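Local coordinates for protein seryl-tRNA synthetase (Pyrococcus horikoshii, PDB 2DQ0) that attaches serine to tRNA(Ser), and probably also to tRNA(Sec), through an ATP-dependent seryl-adenylate intermediate, working as a class II homodimer, at residues Pro159-Asp164 and Ile417-Gln422. Sequence-based numbering, arbitrary orientation.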
loop_
_atom_site.group_PDB
_atom_site.type_symbol
_atom_site.label_atom_id
_atom_site.label_comp_id
_atom_site.label_asym_id
_atom_site.label_seq_id
_atom_site.Cartn_x
_atom_site.Cartn_y
_atom_site.Cartn_z
ATOM N N PRO A 159 -10.572 17.954 -28.472
ATOM C CA PRO A 159 -10.007 17.847 -27.118
ATOM C C PRO A 159 -9.201 16.552 -26.951
ATOM O O PRO A 159 -9.601 15.494 -27.442
ATOM C CB PRO A 159 -11.244 17.894 -26.228
ATOM C CG PRO A 159 -12.313 17.263 -27.099
ATOM C CD PRO A 159 -12.045 17.896 -28.447
ATOM N N LYS A 160 -8.067 16.644 -26.259
ATOM C CA LYS A 160 -7.190 15.495 -26.056
ATOM C C LYS A 160 -7.575 14.544 -24.911
ATOM O O LYS A 160 -8.331 14.893 -23.994
ATOM C CB LYS A 160 -5.747 15.983 -25.852
ATOM C CG LYS A 160 -5.228 16.889 -26.971
ATOM C CD LYS A 160 -3.709 17.130 -26.895
ATOM C CE LYS A 160 -3.198 18.067 -28.006
ATOM N NZ LYS A 160 -3.512 19.545 -27.802
ATOM N N LEU A 161 -7.047 13.330 -24.991
ATOM C CA LEU A 161 -7.278 12.314 -23.970
ATOM C C LEU A 161 -6.361 12.623 -22.800
ATOM O O LEU A 161 -5.255 13.167 -22.987
ATOM C CB LEU A 161 -6.941 10.949 -24.520
ATOM C CG LEU A 161 -8.057 10.455 -25.425
ATOM C CD1 LEU A 161 -7.562 9.176 -26.110
ATOM C CD2 LEU A 161 -9.351 10.235 -24.606
ATOM N N HIS A 162 -6.798 12.263 -21.596
ATOM C CA HIS A 162 -5.991 12.576 -20.421
ATOM C C HIS A 162 -4.560 12.027 -20.495
ATOM O O HIS A 162 -3.603 12.692 -20.059
ATOM C CB HIS A 162 -6.691 12.102 -19.137
ATOM C CG HIS A 162 -6.310 10.723 -18.709
ATOM N ND1 HIS A 162 -6.922 9.594 -19.202
ATOM C CD2 HIS A 162 -5.389 10.294 -17.816
ATOM C CE1 HIS A 162 -6.400 8.529 -18.627
ATOM N NE2 HIS A 162 -5.468 8.926 -17.782
ATOM N N VAL A 163 -4.414 10.832 -21.070
ATOM C CA VAL A 163 -3.108 10.214 -21.193
ATOM C C VAL A 163 -2.191 11.141 -21.981
ATOM O O VAL A 163 -1.072 11.430 -21.574
ATOM C CB VAL A 163 -3.192 8.874 -21.927
ATOM C CG1 VAL A 163 -1.932 8.079 -21.671
ATOM C CG2 VAL A 163 -4.439 8.105 -21.484
ATOM N N ASP A 164 -2.671 11.633 -23.112
ATOM C CA ASP A 164 -1.842 12.516 -23.904
ATOM C C ASP A 164 -1.515 13.804 -23.175
ATOM O O ASP A 164 -0.407 14.324 -23.298
ATOM C CB ASP A 164 -2.508 12.769 -25.257
ATOM C CG ASP A 164 -2.550 11.500 -26.105
ATOM O OD1 ASP A 164 -1.449 10.952 -26.385
ATOM O OD2 ASP A 164 -3.661 11.034 -26.469
ATOM N N ILE A 417 -10.288 16.445 -14.519
ATOM C CA ILE A 417 -9.785 17.813 -14.523
ATOM C C ILE A 417 -8.953 18.102 -15.756
ATOM O O ILE A 417 -9.083 19.172 -16.347
ATOM C CB ILE A 417 -8.975 18.127 -13.234
ATOM C CG1 ILE A 417 -9.940 18.175 -12.044
ATOM C CG2 ILE A 417 -8.195 19.447 -13.376
ATOM C CD1 ILE A 417 -9.279 18.429 -10.721
ATOM N N LEU A 418 -8.119 17.153 -16.165
ATOM C CA LEU A 418 -7.279 17.364 -17.348
ATOM C C LEU A 418 -8.134 17.463 -18.613
ATOM O O LEU A 418 -7.931 18.341 -19.451
ATOM C CB LEU A 418 -6.259 16.227 -17.522
ATOM C CG LEU A 418 -5.134 16.071 -16.491
ATOM C CD1 LEU A 418 -4.237 14.881 -16.825
ATOM C CD2 LEU A 418 -4.320 17.348 -16.486
ATOM N N GLU A 419 -9.097 16.564 -18.748
ATOM C CA GLU A 419 -9.913 16.582 -19.934
ATOM C C GLU A 419 -10.928 17.709 -19.977
ATOM O O GLU A 419 -11.200 18.233 -21.038
ATOM C CB GLU A 419 -10.575 15.206 -20.151
ATOM C CG GLU A 419 -9.588 14.185 -20.755
ATOM C CD GLU A 419 -10.202 12.844 -21.195
ATOM O OE1 GLU A 419 -11.416 12.787 -21.523
ATOM O OE2 GLU A 419 -9.441 11.838 -21.247
ATOM N N ASN A 420 -11.441 18.125 -18.828
ATOM C CA ASN A 420 -12.443 19.186 -18.799
ATOM C C ASN A 420 -11.917 20.612 -18.736
ATOM O O ASN A 420 -12.645 21.551 -19.074
ATOM C CB ASN A 420 -13.398 18.962 -17.632
ATOM C CG ASN A 420 -14.464 17.941 -17.949
ATOM O OD1 ASN A 420 -15.314 18.166 -18.808
ATOM N ND2 ASN A 420 -14.422 16.802 -17.264
ATOM N N HIS A 421 -10.667 20.793 -18.313
ATOM C CA HIS A 421 -10.121 22.139 -18.211
ATOM C C HIS A 421 -8.917 22.381 -19.122
ATOM O O HIS A 421 -8.112 23.295 -18.867
ATOM C CB HIS A 421 -9.734 22.463 -16.760
ATOM C CG HIS A 421 -10.874 22.404 -15.789
ATOM N ND1 HIS A 421 -11.926 23.289 -15.817
ATOM C CD2 HIS A 421 -11.104 21.589 -14.733
ATOM C CE1 HIS A 421 -12.753 23.030 -14.819
ATOM N NE2 HIS A 421 -12.276 22.003 -14.145
ATOM N N GLN A 422 -8.792 21.571 -20.174
ATOM C CA GLN A 422 -7.692 21.733 -21.124
ATOM C C GLN A 422 -8.009 22.841 -22.129
ATOM O O GLN A 422 -9.164 23.157 -22.373
ATOM C CB GLN A 422 -7.471 20.455 -21.915
ATOM C CG GLN A 422 -8.646 20.108 -22.805
ATOM C CD GLN A 422 -8.395 18.848 -23.591
ATOM O OE1 GLN A 422 -7.479 18.792 -24.410
ATOM N NE2 GLN A 422 -9.203 17.816 -23.338
#
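Gln422 reads both backbone polar groups of Lys160 with its carboxamide. OE1 accepts the amide of Lys160 (OE1 to N 2.9 Å), the donor lying somewhat off the carbonyl plane, while NE2 gives one hydrogen to Lys160 O at 3.1 Å, in the carbonyl plane and on a lone pair. The same nitrogen also donates, nearly straight at 170°, to Glu419 O near the end of its own helix, and three bonds thus fix the rotation of the amide. The chain reaches Lys160 because CG sits between the backbone N and the carbonyl carbon (chi1 65°) and the rest runs extended. Replacing Gln422 by alanine would probably leave the N-H and C=O of Lys160, together with Glu419 O, without these side-chain partners and open a gap beside the Pro159 ring, where CB now meets NE2.

A second polar grip comes from Glu419, whose OE2 takes the backbone N-H of His162 at 2.7 Å. The nitrogen approaches on the anti side of the carboxylate, 23° out of its plane. Since His162 is the first residue of helix 162-168, the negative charge probably also interacts favourably with that helix's N-terminal dipole. OE1 of the same carboxylate accepts the backbone N-H of Gln365. The His162 ring turns an edge to OE2 and uses NE2 to bond Ile296 N.

Van der Waals contacts of carbon with polar atoms surround these bonds. Pro159 CB rests on Gln422 NE2 (3.5 Å), Leu161 CD2 lies beside Glu419 OE2, and Leu418 CD1 touches His162 O at 4.0 Å.

The contact therefore ties the C-terminal end of helix 410-420, in the class II catalytic core, to the start of helix 162-168, whose Leu165 and Leu166 pack against Leu418; Arg133, in strand 132-135, binds the backbone oxygens of Asn420 and Gln422.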